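Local coordinates for helix-turn-helix domain-containing protein (Shewanella amazonensis SB2B, PDB 3KE2) that is of unknown function but probably binds DNA through a winged helix-turn-helix domain, at residues A[18-30]-A[49-62]. Numbering follows the deposited sequence.
Sequences AFLRKLYLAHLMD and TLQDAIASFADIGI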
ATOM      1  N   ALA A  18       9.768  -2.223  -0.383  1.00 20.34           N
ATOM      2  CA  ALA A  18       9.095  -2.850  -1.530  1.00 19.91           C
ATOM      3  C   ALA A  18       7.784  -2.185  -1.863  1.00 19.42           C
ATOM      4  O   ALA A  18       7.386  -2.152  -3.010  1.00 20.80           O
ATOM      5  CB  ALA A  18       8.871  -4.357  -1.286  1.00 19.73           C
ATOM      6  N   PHE A  19       7.095  -1.684  -0.856  1.00 18.69           N
ATOM      7  CA  PHE A  19       5.818  -0.995  -1.048  1.00 17.54           C
ATOM      8  C   PHE A  19       6.046   0.360  -1.708  1.00 16.96           C
ATOM      9  O   PHE A  19       5.390   0.701  -2.676  1.00 16.54           O
ATOM     10  CB  PHE A  19       5.097  -0.861   0.315  1.00 17.52           C
ATOM     11  CG  PHE A  19       3.815  -0.052   0.276  1.00 17.36           C
ATOM     12  CD1 PHE A  19       2.629  -0.624  -0.150  1.00 16.36           C
ATOM     13  CD2 PHE A  19       3.798   1.278   0.720  1.00 16.98           C
ATOM     14  CE1 PHE A  19       1.467   0.121  -0.186  1.00 16.61           C
ATOM     15  CE2 PHE A  19       2.639   2.013   0.695  1.00 17.27           C
ATOM     16  CZ  PHE A  19       1.474   1.440   0.237  1.00 17.16           C
ATOM     17  N   LEU A  20       6.984   1.130  -1.187  1.00 16.71           N
ATOM     18  CA  LEU A  20       7.265   2.429  -1.757  1.00 17.22           C
ATOM     19  C   LEU A  20       7.768   2.299  -3.212  1.00 18.20           C
ATOM     20  O   LEU A  20       7.582   3.215  -4.025  1.00 18.16           O
ATOM     21  CB  LEU A  20       8.277   3.186  -0.891  1.00 17.07           C
ATOM     22  CG  LEU A  20       7.830   3.593   0.525  1.00 16.58           C
ATOM     23  CD1 LEU A  20       9.021   4.103   1.288  1.00 16.12           C
ATOM     24  CD2 LEU A  20       6.706   4.634   0.521  1.00 14.61           C
ATOM     25  N   ARG A  21       8.404   1.169  -3.536  1.00 18.87           N
ATOM     26  CA  ARG A  21       8.890   0.906  -4.881  0.50 18.97           C
ATOM     27  C   ARG A  21       7.706   0.854  -5.814  1.00 19.10           C
ATOM     28  O   ARG A  21       7.719   1.416  -6.906  1.00 19.06           O
ATOM     29  CB  ARG A  21       9.659  -0.431  -4.934  0.50 19.34           C
ATOM     30  CG  ARG A  21      10.234  -0.820  -6.333  0.50 18.92           C
ATOM     31  CD  ARG A  21      11.029  -2.166  -6.331  0.50 18.48           C
ATOM     32  NE  ARG A  21      12.084  -2.215  -5.310  0.50 18.15           N
ATOM     33  CZ  ARG A  21      12.037  -2.976  -4.221  0.50 16.60           C
ATOM     34  NH1 ARG A  21      11.024  -3.804  -4.055  0.50 16.83           N
ATOM     35  NH2 ARG A  21      13.024  -2.956  -3.336  0.50 15.23           N
ATOM     36  N   LYS A  22       6.652   0.168  -5.369  1.00 18.83           N
ATOM     37  CA  LYS A  22       5.471   0.038  -6.214  1.00 18.85           C
ATOM     38  C   LYS A  22       4.836   1.402  -6.374  1.00 18.20           C
ATOM     39  O   LYS A  22       4.433   1.750  -7.474  1.00 18.73           O
ATOM     40  CB  LYS A  22       4.454  -0.987  -5.670  1.00 18.99           C
ATOM     41  CG  LYS A  22       5.055  -2.378  -5.309  1.00 21.30           C
ATOM     42  CD  LYS A  22       3.982  -3.378  -4.792  1.00 23.33           C
ATOM     43  CE  LYS A  22       4.550  -4.431  -3.774  1.00 24.41           C
ATOM     44  NZ  LYS A  22       5.699  -5.236  -4.249  1.00 26.82           N
ATOM     45  N   LEU A  23       4.764   2.196  -5.308  1.00 17.35           N
ATOM     46  CA  LEU A  23       4.143   3.531  -5.435  1.00 17.23           C
ATOM     47  C   LEU A  23       4.934   4.469  -6.310  1.00 17.59           C
ATOM     48  O   LEU A  23       4.357   5.314  -7.014  1.00 17.36           O
ATOM     49  CB  LEU A  23       3.913   4.195  -4.076  1.00 17.09           C
ATOM     50  CG  LEU A  23       2.594   3.963  -3.350  1.00 15.59           C
ATOM     51  CD1 LEU A  23       2.109   2.567  -3.453  1.00 15.35           C
ATOM     52  CD2 LEU A  23       2.801   4.378  -1.888  1.00 16.68           C
ATOM     53  N   TYR A  24       6.256   4.323  -6.258  1.00 18.03           N
ATOM     54  CA  TYR A  24       7.158   5.173  -7.033  1.00 18.12           C
ATOM     55  C   TYR A  24       7.022   4.851  -8.510  1.00 18.00           C
ATOM     56  O   TYR A  24       6.933   5.770  -9.358  1.00 17.56           O
ATOM     57  CB  TYR A  24       8.610   5.013  -6.577  1.00 18.17           C
ATOM     58  CG  TYR A  24       9.541   5.973  -7.265  1.00 19.46           C
ATOM     59  CD1 TYR A  24       9.529   7.326  -6.957  1.00 21.45           C
ATOM     60  CD2 TYR A  24      10.439   5.538  -8.208  1.00 21.16           C
ATOM     61  CE1 TYR A  24      10.392   8.230  -7.602  1.00 22.23           C
ATOM     62  CE2 TYR A  24      11.294   6.424  -8.851  1.00 22.68           C
ATOM     63  CZ  TYR A  24      11.266   7.769  -8.546  1.00 22.75           C
ATOM     64  OH  TYR A  24      12.138   8.633  -9.193  1.00 25.60           O
ATOM     65  N   LEU A  25       7.016   3.559  -8.833  1.00 17.78           N
ATOM     66  CA  LEU A  25       6.857   3.165 -10.233  1.00 17.74           C
ATOM     67  C   LEU A  25       5.514   3.688 -10.755  1.00 17.85           C
ATOM     68  O   LEU A  25       5.436   4.326 -11.812  1.00 17.48           O
ATOM     69  CB  LEU A  25       6.946   1.663 -10.398  1.00 17.36           C
ATOM     70  CG  LEU A  25       8.320   1.079 -10.265  1.00 16.94           C
ATOM     71  CD1 LEU A  25       8.248  -0.408 -10.521  1.00 15.94           C
ATOM     72  CD2 LEU A  25       9.193   1.759 -11.272  1.00 17.78           C
ATOM     73  N   ALA A  26       4.474   3.461  -9.969  1.00 17.84           N
ATOM     74  CA  ALA A  26       3.157   3.886 -10.353  1.00 17.97           C
ATOM     75  C   ALA A  26       3.145   5.384 -10.610  1.00 17.82           C
ATOM     76  O   ALA A  26       2.476   5.845 -11.523  1.00 18.47           O
ATOM     77  CB  ALA A  26       2.153   3.515  -9.268  1.00 18.23           C
ATOM     78  N   HIS A  27       3.864   6.149  -9.800  1.00 17.61           N
ATOM     79  CA  HIS A  27       3.932   7.612  -9.989  1.00 17.76           C
ATOM     80  C   HIS A  27       4.629   7.921 -11.315  1.00 17.45           C
ATOM     81  O   HIS A  27       4.135   8.711 -12.094  1.00 17.56           O
ATOM     82  CB  HIS A  27       4.629   8.265  -8.780  1.00 17.79           C
ATOM     83  CG  HIS A  27       4.928   9.727  -8.926  1.00 18.48           C
ATOM     84  ND1 HIS A  27       4.040  10.715  -8.544  1.00 20.51           N
ATOM     85  CD2 HIS A  27       6.051  10.368  -9.340  1.00 19.24           C
ATOM     86  CE1 HIS A  27       4.592  11.902  -8.748  1.00 20.64           C
ATOM     87  NE2 HIS A  27       5.814  11.719  -9.227  1.00 21.03           N
ATOM     88  N   LEU A  28       5.761   7.270 -11.577  1.00 17.72           N
ATOM     89  CA  LEU A  28       6.483   7.483 -12.819  1.00 17.95           C
ATOM     90  C   LEU A  28       5.602   7.185 -14.040  1.00 18.86           C
ATOM     91  O   LEU A  28       5.498   7.999 -14.952  1.00 18.72           O
ATOM     92  CB  LEU A  28       7.719   6.612 -12.856  1.00 17.69           C
ATOM     93  CG  LEU A  28       8.863   6.990 -11.921  1.00 16.03           C
ATOM     94  CD1 LEU A  28       9.958   5.963 -12.107  1.00 13.10           C
ATOM     95  CD2 LEU A  28       9.386   8.416 -12.168  1.00 10.98           C
HETATM   96  N   MSE A  29       4.938   6.029 -14.007  1.00 19.66           N
HETATM   97  CA  MSE A  29       4.058   5.575 -15.080  1.00 20.32           C
HETATM   98  C   MSE A  29       2.881   6.482 -15.311  1.00 21.13           C
HETATM   99  O   MSE A  29       2.376   6.588 -16.419  1.00 21.77           O
HETATM  100  CB  MSE A  29       3.521   4.197 -14.735  1.00 20.48           C
HETATM  101  CG  MSE A  29       4.573   3.157 -14.684  1.00 19.97           C
HETATM  102 SE   MSE A  29       3.856   1.516 -14.035  0.75 24.34          SE
HETATM  103  CE  MSE A  29       5.452   0.576 -13.970  1.00  9.93           C
ATOM    104  N   ASP A  30       2.459   7.162 -14.269  1.00 22.12           N
ATOM    105  CA  ASP A  30       1.307   8.017 -14.364  1.00 22.85           C
ATOM    106  C   ASP A  30       1.648   9.384 -14.950  1.00 23.50           C
ATOM    107  O   ASP A  30       0.784  10.019 -15.538  1.00 24.56           O
ATOM    108  CB  ASP A  30       0.699   8.191 -12.959  1.00 23.02           C
ATOM    109  CG  ASP A  30      -0.804   8.485 -12.981  1.00 23.72           C
ATOM    110  OD1 ASP A  30      -1.549   7.807 -13.728  1.00 23.58           O
ATOM    111  OD2 ASP A  30      -1.245   9.344 -12.182  1.00 25.51           O
ATOM    112  N   THR A  49      13.463  -6.814 -11.484  1.00 22.58           N
ATOM    113  CA  THR A  49      12.909  -6.073 -10.353  1.00 22.11           C
ATOM    114  C   THR A  49      11.670  -5.303 -10.834  1.00 21.98           C
ATOM    115  O   THR A  49      10.684  -5.161 -10.116  1.00 22.07           O
ATOM    116  CB  THR A  49      13.918  -5.087  -9.722  1.00 22.12           C
ATOM    117  OG1 THR A  49      15.143  -5.753  -9.425  1.00 22.25           O
ATOM    118  CG2 THR A  49      13.349  -4.453  -8.419  1.00 22.76           C
ATOM    119  N   LEU A  50      11.729  -4.806 -12.066  1.00 21.60           N
ATOM    120  CA  LEU A  50      10.618  -4.068 -12.639  1.00 21.18           C
ATOM    121  C   LEU A  50       9.406  -4.985 -12.906  1.00 20.89           C
ATOM    122  O   LEU A  50       8.305  -4.679 -12.446  1.00 20.99           O
ATOM    123  CB  LEU A  50      11.078  -3.313 -13.914  1.00 21.12           C
ATOM    124  CG  LEU A  50      12.068  -2.153 -13.658  1.00 20.45           C
ATOM    125  CD1 LEU A  50      12.594  -1.591 -14.954  1.00 18.33           C
ATOM    126  CD2 LEU A  50      11.436  -1.035 -12.793  1.00 15.87           C
ATOM    127  N   GLN A  51       9.605  -6.093 -13.635  1.00 20.41           N
ATOM    128  CA  GLN A  51       8.508  -7.038 -13.924  1.00 20.24           C
ATOM    129  C   GLN A  51       7.848  -7.499 -12.638  1.00 19.52           C
ATOM    130  O   GLN A  51       6.636  -7.523 -12.549  1.00 19.50           O
ATOM    131  CB  GLN A  51       8.984  -8.285 -14.698  1.00 20.38           C
ATOM    132  CG  GLN A  51       9.426  -8.085 -16.145  1.00 22.39           C
ATOM    133  CD  GLN A  51       9.943  -9.389 -16.816  1.00 25.10           C
ATOM    134  OE1 GLN A  51       9.944 -10.452 -16.191  1.00 28.39           O
ATOM    135  NE2 GLN A  51      10.383  -9.302 -18.089  1.00 25.56           N
ATOM    136  N   ASP A  52       8.660  -7.874 -11.651  1.00 19.17           N
ATOM    137  CA  ASP A  52       8.150  -8.375 -10.366  1.00 18.79           C
ATOM    138  C   ASP A  52       7.412  -7.309  -9.594  1.00 18.12           C
ATOM    139  O   ASP A  52       6.422  -7.605  -8.944  1.00 18.13           O
ATOM    140  CB  ASP A  52       9.272  -8.957  -9.465  1.00 19.02           C
ATOM    141  CG  ASP A  52       9.906 -10.254 -10.019  1.00 19.62           C
ATOM    142  OD1 ASP A  52       9.682 -10.644 -11.186  1.00 21.24           O
ATOM    143  OD2 ASP A  52      10.675 -10.879  -9.266  1.00 21.36           O
ATOM    144  N   ALA A  53       7.898  -6.077  -9.624  1.00 17.84           N
ATOM    145  CA  ALA A  53       7.212  -5.003  -8.891  1.00 17.71           C
ATOM    146  C   ALA A  53       5.863  -4.770  -9.536  1.00 17.71           C
ATOM    147  O   ALA A  53       4.827  -4.778  -8.868  1.00 17.96           O
ATOM    148  CB  ALA A  53       8.016  -3.746  -8.892  1.00 17.49           C
ATOM    149  N   ILE A  54       5.884  -4.612 -10.855  1.00 17.57           N
ATOM    150  CA  ILE A  54       4.669  -4.396 -11.636  1.00 17.53           C
ATOM    151  C   ILE A  54       3.733  -5.582 -11.465  1.00 17.95           C
ATOM    152  O   ILE A  54       2.519  -5.416 -11.304  1.00 18.39           O
ATOM    153  CB  ILE A  54       4.995  -4.174 -13.107  1.00 17.15           C
ATOM    154  CG1 ILE A  54       5.704  -2.834 -13.264  1.00 17.25           C
ATOM    155  CG2 ILE A  54       3.751  -4.168 -13.929  1.00 16.54           C
ATOM    156  CD1 ILE A  54       6.280  -2.605 -14.653  1.00 18.61           C
ATOM    157  N   ALA A  55       4.297  -6.778 -11.449  1.00 18.00           N
ATOM    158  CA  ALA A  55       3.478  -7.965 -11.278  1.00 18.50           C
ATOM    159  C   ALA A  55       2.695  -7.908  -9.987  1.00 18.66           C
ATOM    160  O   ALA A  55       1.594  -8.417  -9.936  1.00 19.50           O
ATOM    161  CB  ALA A  55       4.338  -9.244 -11.312  1.00 18.17           C
ATOM    162  N   SER A  56       3.243  -7.279  -8.953  1.00 18.90           N
ATOM    163  CA  SER A  56       2.560  -7.238  -7.660  1.00 19.39           C
ATOM    164  C   SER A  56       1.704  -5.967  -7.386  1.00 19.04           C
ATOM    165  O   SER A  56       1.233  -5.776  -6.278  1.00 19.30           O
ATOM    166  CB  SER A  56       3.589  -7.465  -6.524  1.00 19.50           C
ATOM    167  OG  SER A  56       4.558  -6.423  -6.501  1.00 22.28           O
ATOM    168  N   PHE A  57       1.485  -5.109  -8.370  1.00 18.94           N
ATOM    169  CA  PHE A  57       0.621  -3.938  -8.137  1.00 18.78           C
ATOM    170  C   PHE A  57      -0.768  -4.400  -7.708  1.00 18.57           C
ATOM    171  O   PHE A  57      -1.405  -3.782  -6.857  1.00 18.49           O
ATOM    172  CB  PHE A  57       0.502  -3.059  -9.389  1.00 18.80           C
ATOM    173  CG  PHE A  57       1.652  -2.103  -9.614  1.00 18.97           C
ATOM    174  CD1 PHE A  57       2.913  -2.348  -9.125  1.00 19.98           C
ATOM    175  CD2 PHE A  57       1.484  -1.024 -10.483  1.00 21.71           C
ATOM    176  CE1 PHE A  57       3.956  -1.471  -9.385  1.00 20.73           C
ATOM    177  CE2 PHE A  57       2.546  -0.154 -10.779  1.00 21.42           C
ATOM    178  CZ  PHE A  57       3.766  -0.380 -10.231  1.00 21.19           C
ATOM    179  N   ALA A  58      -1.239  -5.482  -8.315  1.00 18.58           N
ATOM    180  CA  ALA A  58      -2.553  -6.025  -7.992  1.00 18.32           C
ATOM    181  C   ALA A  58      -2.650  -6.317  -6.487  1.00 18.50           C
ATOM    182  O   ALA A  58      -3.728  -6.180  -5.904  1.00 18.88           O
ATOM    183  CB  ALA A  58      -2.826  -7.265  -8.814  1.00 17.93           C
ATOM    184  N   ASP A  59      -1.524  -6.697  -5.860  1.00 18.35           N
ATOM    185  CA  ASP A  59      -1.484  -6.984  -4.415  1.00 18.07           C
ATOM    186  C   ASP A  59      -1.931  -5.796  -3.566  1.00 17.58           C
ATOM    187  O   ASP A  59      -2.449  -5.985  -2.464  1.00 17.86           O
ATOM    188  CB  ASP A  59      -0.067  -7.394  -3.934  1.00 18.56           C
ATOM    189  CG  ASP A  59       0.385  -8.794  -4.434  1.00 20.02           C
ATOM    190  OD1 ASP A  59      -0.432  -9.525  -5.052  1.00 21.76           O
ATOM    191  OD2 ASP A  59       1.565  -9.164  -4.166  1.00 21.58           O
ATOM    192  N   ILE A  60      -1.719  -4.579  -4.057  1.00 16.53           N
ATOM    193  CA  ILE A  60      -2.097  -3.391  -3.298  1.00 15.79           C
ATOM    194  C   ILE A  60      -3.227  -2.616  -3.972  1.00 15.69           C
ATOM    195  O   ILE A  60      -3.465  -1.466  -3.648  1.00 15.39           O
ATOM    196  CB  ILE A  60      -0.855  -2.486  -3.008  1.00 15.74           C
ATOM    197  CG1 ILE A  60      -0.231  -1.894  -4.280  1.00 15.27           C
ATOM    198  CG2 ILE A  60       0.191  -3.310  -2.198  1.00 15.40           C
ATOM    199  CD1 ILE A  60       0.774  -0.717  -4.016  1.00 13.42           C
ATOM    200  N   GLY A  61      -3.927  -3.256  -4.905  1.00 15.76           N
ATOM    201  CA  GLY A  61      -5.080  -2.628  -5.589  1.00 16.02           C
ATOM    202  C   GLY A  61      -4.853  -1.664  -6.746  1.00 15.88           C
ATOM    203  O   GLY A  61      -5.775  -0.953  -7.141  1.00 15.45           O
ATOM    204  N   ILE A  62      -3.629  -1.599  -7.253  1.00 16.55           N
ATOM    205  CA  ILE A  62      -3.317  -0.740  -8.396  1.00 16.96           C
ATOM    206  C   ILE A  62      -3.443  -1.622  -9.640  1.00 17.78           C
ATOM    207  O   ILE A  62      -2.711  -2.621  -9.785  1.00 18.04           O
ATOM    208  CB  ILE A  62      -1.917  -0.112  -8.319  1.00 16.58           C
ATOM    209  CG1 ILE A  62      -1.785   0.747  -7.059  1.00 17.25           C
ATOM    210  CG2 ILE A  62      -1.654   0.736  -9.523  1.00 15.64           C
ATOM    211  CD1 ILE A  62      -0.399   1.415  -6.854  1.00 15.96           C
TER
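Phe57 pushes its ring against helix 18-30 between Lys22, Leu25, Ala26 and Met29. Leu25 CB meets the ring at its edge, near the plane, 3.8 Å from Phe57 CZ, while the selenium of Met29, a selenomethionine, approaches obliquely, SE 3.9 Å from Phe57 CE2, as a Met-aromatic contact. Further apolar packing surrounds this: Leu25 CD1 lies 3.7 Å from Ala53 CB, its other methyl touches Leu50, and the Met29 methyl rests on Ile54. Nearer the N-terminal end of segment 18-30, Ile60 CD1 reaches Leu23 CD1 at 3.6 Å and also touches Phe19; further along, Ile62 meets Ala26. The polar part is a relay: Lys22 NZ donates to Ser56 OG (2.8 Å), which donates to Ala53 O (2.9 Å). A bend at the end of the lysine chain (chi4 -56°) turns NZ onto the hydroxyl. With a leucine at Lys22, Ser56 OG would probably lose its donor from helix 18-30. Ile60 also packs on Phe19 of the second subunit, so the contact borders the dimer interface. Segments 18-30 and 49-55 cross at -93°; with helix 36-43 between and strands 63-67 and 77-82 following, this fits a winged helix-turn-helix domain, its first helix packed on the probable recognition helix 47-55.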